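Local coordinates for sortase family protein (Clostridium perfringens, PDB 6IXZ) that probably works as a class C sortase, a membrane-anchored cysteine transpeptidase of the kind that joins pilin subunits into pili, at residues S108-L113 / L170-Y175; D156-S161 / R181-G186. One frame throughout, in Å; residues are numbered along the deposited sequence.

Contact 1 of 2, residues S108-L113 / L170-Y175; sequences SAHTGL and LTCYPY
H110 and C172, the predicted proton donor/acceptor and acyl-thioester cysteine, meet with the sulfur over the imidazole face. From CB, the H110 chain carries CG anti to the backbone N (chi1 -159°), and the ring that follows lies under the sulfur of C172. CD2 of H110 comes nearest, 3.4 Å from C172 SG, and CG, ND1, CE1 and NE2 are all within 3.9 Å of the same atom. SG stands 14° off the ring normal, so this is a sulfur-aromatic contact and not an in-plane one. CG of L113 lies against the opposite face, offset toward the rim.

The backbones behind the pair are parallel strands: A109 N donates to L170 O at 3.0 Å, and C172 N makes a weak bond of 3.5 Å to A109 O. A water beside A109 O, to which it donates weakly, accepts from T111 N at 3.0 Å and bonds T171 OG1 at 3.1 Å.

H110 directly follows strand 103-109 of the sortase sheet, and C172 is the penultimate residue of strand 165-173. H110 occupies the N-cap position, right before helix 111-114, and rests on L84 of helix 81-86, while strand 180-188 flanks 165-173.

Contact 2 of 2, residues D156-S161 / R181-G186; sequences DELKIS and RLLVRG
L158 and E157 pack against L183, with R181 and R185 as flanking contacts, where the loop between strands 138-150 and 165-173 passes over strand 180-188 of the sortase beta-barrel. The closest CA pair, E157 and L183, is 8.5 Å apart, so side chains make the junction.

The apolar part centres on two leucines that cross at about a right angle. L158 sends CD2 to within 4.1 Å of L183 CD2, and its other branch, CD1, approaches R181 NH1 at 3.9 Å. CG of L158, anti to the carbonyl carbon (chi1 -64°), brings the branched end nearer to the strand than the direction of its CB suggests. E157 adds its CB at 4.1 Å from L183 CD1.

The polar part is looser. E157 OE2 and R185 NH1 stay 4.1 Å apart, beyond a salt bridge, with carboxylate and guanidinium planes turned 55° against each other. Their charges probably still attract, and the two groups are bridged by a water.

Farther out, strand 138-150 positions both groups: Q146 NE2 hydrogen-bonds to E157 OE2, and R185 NE hydrogen-bonds to N145 OD1. R185 also forms a cation-pi contact with Y166, while L158 also touches V106 of strand 103-109 and L91 of a loop.

The bend at chi3 of R185 (71°) directs its guanidinium toward the water, which lies at the edge of that group, in its plane, accepting from NH1 at 3.1 Å and donating to E157 OE2 at 3.0 Å.

In the fold
Contacts 1 and 2 have centres 15 Å apart and are joined through neighbouring antiparallel strands 165-173 and 180-188. T171 O and L182 N, 2.8 Å apart, form a probable hydrogen bond between them. L170 packs between the contacts, its CG 3.7 Å from L183 CD2 and its CD1 against R181 NE at 3.7 Å. R181 brings contact 2 close to the predicted active site: its aliphatic CG lies 5.6 Å from C172 SG, while its guanidinium extends away toward L158, and its side chain is about 8 Å from that of H110 (nearest atoms). R181 is probably the arginine that accompanies the cysteine and histidine in sortases, though here its guanidinium does not touch C172.

Contact 1 of 2, residues S108-L113 / L170-Y175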
# COMPACT_ATOMS: atom_id res chain seq x y z
N SER A 108 -0.95 -4.47 -3.07
CA SER A 108 -1.27 -5.77 -3.69
C SER A 108 -0.79 -6.97 -2.85
O SER A 108 0.36 -7.03 -2.42
CB SER A 108 -0.59 -5.88 -5.07
OG SER A 108 -1.15 -6.93 -5.84
N ALA A 109 -1.67 -7.94 -2.71
CA ALA A 109 -1.45 -9.12 -1.90
C ALA A 109 -1.76 -10.31 -2.76
O ALA A 109 -2.79 -10.32 -3.41
CB ALA A 109 -2.38 -9.14 -0.70
N HIS A 110 -0.87 -11.30 -2.75
CA HIS A 110 -1.07 -12.56 -3.50
C HIS A 110 -0.82 -13.78 -2.59
O HIS A 110 0.31 -14.15 -2.39
CB HIS A 110 -0.17 -12.65 -4.74
CG HIS A 110 -0.66 -13.61 -5.78
ND1 HIS A 110 -1.27 -14.80 -5.47
CD2 HIS A 110 -0.69 -13.52 -7.14
CE1 HIS A 110 -1.61 -15.43 -6.58
NE2 HIS A 110 -1.33 -14.65 -7.60
N THR A 111 -1.89 -14.39 -2.07
CA THR A 111 -1.76 -15.47 -1.11
C THR A 111 -1.35 -16.79 -1.81
O THR A 111 -0.66 -17.60 -1.24
CB THR A 111 -3.03 -15.71 -0.28
OG1 THR A 111 -4.07 -16.24 -1.10
CG2 THR A 111 -3.50 -14.47 0.42
N GLY A 112 -1.68 -16.93 -3.09
CA GLY A 112 -1.13 -18.04 -3.89
C GLY A 112 0.38 -18.09 -3.93
O GLY A 112 0.96 -19.17 -3.99
N LEU A 113 1.03 -16.93 -4.02
CA LEU A 113 2.49 -16.84 -3.94
C LEU A 113 3.04 -16.86 -2.50
O LEU A 113 4.13 -17.41 -2.23
CB LEU A 113 2.96 -15.56 -4.65
CG LEU A 113 2.91 -15.58 -6.17
CD1 LEU A 113 3.11 -14.18 -6.73
CD2 LEU A 113 3.93 -16.55 -6.75
N LEU A 170 -5.83 -4.59 -2.56
CA LEU A 170 -6.05 -5.48 -3.69
C LEU A 170 -5.63 -6.89 -3.29
O LEU A 170 -4.51 -7.10 -2.82
CB LEU A 170 -5.25 -4.99 -4.87
CG LEU A 170 -5.29 -5.70 -6.20
CD1 LEU A 170 -4.68 -4.77 -7.23
CD2 LEU A 170 -4.47 -7.00 -6.10
N THR A 171 -6.55 -7.84 -3.40
CA THR A 171 -6.21 -9.26 -3.24
C THR A 171 -6.65 -10.07 -4.44
O THR A 171 -7.66 -9.75 -5.06
CB THR A 171 -6.87 -9.86 -1.99
OG1 THR A 171 -6.33 -11.17 -1.74
CG2 THR A 171 -8.33 -9.96 -2.15
N CYS A 172 -5.85 -11.04 -4.87
CA CYS A 172 -6.36 -12.04 -5.82
C CYS A 172 -7.59 -12.77 -5.26
O CYS A 172 -7.75 -12.89 -4.04
CB CYS A 172 -5.30 -13.06 -6.17
SG CYS A 172 -3.86 -12.33 -6.90
N TYR A 173 -8.46 -13.22 -6.15
CA TYR A 173 -9.84 -13.54 -5.81
C TYR A 173 -10.41 -14.40 -6.93
O TYR A 173 -9.86 -14.42 -8.02
CB TYR A 173 -10.66 -12.25 -5.65
CG TYR A 173 -12.02 -12.45 -5.04
CD1 TYR A 173 -12.19 -12.58 -3.67
CD2 TYR A 173 -13.14 -12.58 -5.84
CE1 TYR A 173 -13.43 -12.85 -3.12
CE2 TYR A 173 -14.39 -12.80 -5.30
CZ TYR A 173 -14.53 -12.92 -3.94
OH TYR A 173 -15.79 -13.16 -3.43
N PRO A 174 -11.37 -15.29 -6.60
CA PRO A 174 -11.69 -15.77 -5.26
C PRO A 174 -10.58 -16.60 -4.64
O PRO A 174 -9.61 -16.96 -5.31
CB PRO A 174 -12.94 -16.64 -5.46
CG PRO A 174 -12.95 -16.99 -6.89
CD PRO A 174 -12.24 -15.88 -7.62
N TYR A 175 -10.75 -16.93 -3.36
CA TYR A 175 -9.69 -17.52 -2.56
C TYR A 175 -9.24 -18.88 -3.10
O TYR A 175 -10.02 -19.82 -3.13
CB TYR A 175 -10.12 -17.68 -1.11
CG TYR A 175 -9.11 -18.43 -0.27
CD1 TYR A 175 -8.00 -17.78 0.27
CD2 TYR A 175 -9.25 -19.79 -0.04
CE1 TYR A 175 -7.06 -18.47 1.01
CE2 TYR A 175 -8.33 -20.48 0.71
CZ TYR A 175 -7.23 -19.82 1.24
OH TYR A 175 -6.31 -20.51 1.99
O HOH W 1 -4.46 -13.30 -3.06

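Contact 2 of 2, residues D156-S161 / R181-G186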
# COMPACT_ATOMS: atom_id res chain seq x y z
N ASP A 156 -9.06 0.74 -14.44
CA ASP A 156 -9.65 2.06 -14.33
C ASP A 156 -9.82 2.51 -12.88
O ASP A 156 -9.72 3.70 -12.58
CB ASP A 156 -11.01 2.10 -15.03
CG ASP A 156 -10.88 2.16 -16.55
OD1 ASP A 156 -9.76 2.42 -17.06
OD2 ASP A 156 -11.90 1.95 -17.23
N GLU A 157 -10.24 1.59 -12.02
CA GLU A 157 -10.57 1.94 -10.63
C GLU A 157 -9.30 2.07 -9.78
O GLU A 157 -9.36 2.36 -8.59
CB GLU A 157 -11.51 0.90 -10.02
CG GLU A 157 -12.90 0.86 -10.64
CD GLU A 157 -13.67 2.14 -10.43
OE1 GLU A 157 -14.63 2.37 -11.21
OE2 GLU A 157 -13.32 2.95 -9.54
N LEU A 158 -8.15 1.88 -10.43
CA LEU A 158 -6.86 2.07 -9.79
C LEU A 158 -6.22 3.43 -10.10
O LEU A 158 -5.16 3.76 -9.55
CB LEU A 158 -5.90 0.97 -10.23
CG LEU A 158 -6.28 -0.45 -9.83
CD1 LEU A 158 -5.13 -1.37 -10.22
CD2 LEU A 158 -6.58 -0.56 -8.34
N LYS A 159 -6.84 4.18 -11.00
CA LYS A 159 -6.33 5.50 -11.41
C LYS A 159 -6.43 6.53 -10.28
O LYS A 159 -7.27 6.42 -9.41
CB LYS A 159 -7.12 6.03 -12.61
CG LYS A 159 -6.89 5.23 -13.89
CD LYS A 159 -7.83 5.67 -14.99
CE LYS A 159 -7.66 4.83 -16.25
NZ LYS A 159 -6.28 4.91 -16.79
N ILE A 160 -5.61 7.57 -10.36
CA ILE A 160 -5.72 8.67 -9.41
C ILE A 160 -7.00 9.45 -9.72
O ILE A 160 -7.41 9.50 -10.88
CB ILE A 160 -4.47 9.55 -9.48
CG1 ILE A 160 -3.27 8.72 -9.04
CG2 ILE A 160 -4.60 10.77 -8.56
CD1 ILE A 160 -1.96 9.25 -9.57
N SER A 161 -7.73 9.84 -8.69
CA SER A 161 -8.90 10.71 -8.87
C SER A 161 -8.54 12.11 -8.38
O SER A 161 -7.99 12.26 -7.27
CB SER A 161 -10.11 10.20 -8.08
OG SER A 161 -10.61 8.97 -8.59
N ARG A 181 -9.12 -9.92 -9.24
CA ARG A 181 -8.66 -9.08 -8.13
C ARG A 181 -9.87 -8.46 -7.47
O ARG A 181 -10.69 -7.84 -8.16
CB ARG A 181 -7.84 -7.91 -8.65
CG ARG A 181 -6.65 -8.24 -9.52
CD ARG A 181 -6.47 -7.09 -10.50
NE ARG A 181 -5.11 -6.59 -10.47
CZ ARG A 181 -4.67 -5.57 -11.18
NH1 ARG A 181 -5.50 -4.89 -11.97
NH2 ARG A 181 -3.40 -5.19 -11.05
N LEU A 182 -9.97 -8.62 -6.16
CA LEU A 182 -10.90 -7.86 -5.32
C LEU A 182 -10.25 -6.59 -4.83
O LEU A 182 -9.12 -6.60 -4.33
CB LEU A 182 -11.35 -8.73 -4.14
CG LEU A 182 -12.10 -8.05 -2.99
CD1 LEU A 182 -13.50 -7.63 -3.44
CD2 LEU A 182 -12.20 -9.01 -1.82
N LEU A 183 -10.93 -5.47 -5.07
CA LEU A 183 -10.41 -4.14 -4.75
C LEU A 183 -11.25 -3.61 -3.62
O LEU A 183 -12.47 -3.66 -3.69
CB LEU A 183 -10.60 -3.19 -5.94
CG LEU A 183 -9.96 -3.64 -7.25
CD1 LEU A 183 -10.15 -2.58 -8.33
CD2 LEU A 183 -8.48 -3.95 -7.05
N VAL A 184 -10.59 -3.09 -2.59
CA VAL A 184 -11.31 -2.44 -1.48
C VAL A 184 -10.73 -1.05 -1.31
O VAL A 184 -9.61 -0.91 -0.80
CB VAL A 184 -11.17 -3.26 -0.17
CG1 VAL A 184 -11.85 -2.55 0.99
CG2 VAL A 184 -11.75 -4.66 -0.34
N ARG A 185 -11.48 -0.02 -1.74
CA ARG A 185 -10.97 1.34 -1.78
C ARG A 185 -11.38 2.07 -0.53
O ARG A 185 -12.56 2.06 -0.15
CB ARG A 185 -11.54 2.14 -2.96
CG ARG A 185 -10.82 3.47 -3.17
CD ARG A 185 -11.43 4.21 -4.35
NE ARG A 185 -12.77 4.72 -4.03
CZ ARG A 185 -13.63 5.23 -4.92
NH1 ARG A 185 -13.31 5.26 -6.20
NH2 ARG A 185 -14.81 5.67 -4.52
N GLY A 186 -10.39 2.67 0.12
CA GLY A 186 -10.63 3.53 1.29
C GLY A 186 -10.25 4.95 1.00
O GLY A 186 -9.46 5.22 0.08
O HOH W 2 -11.05 4.11 -7.93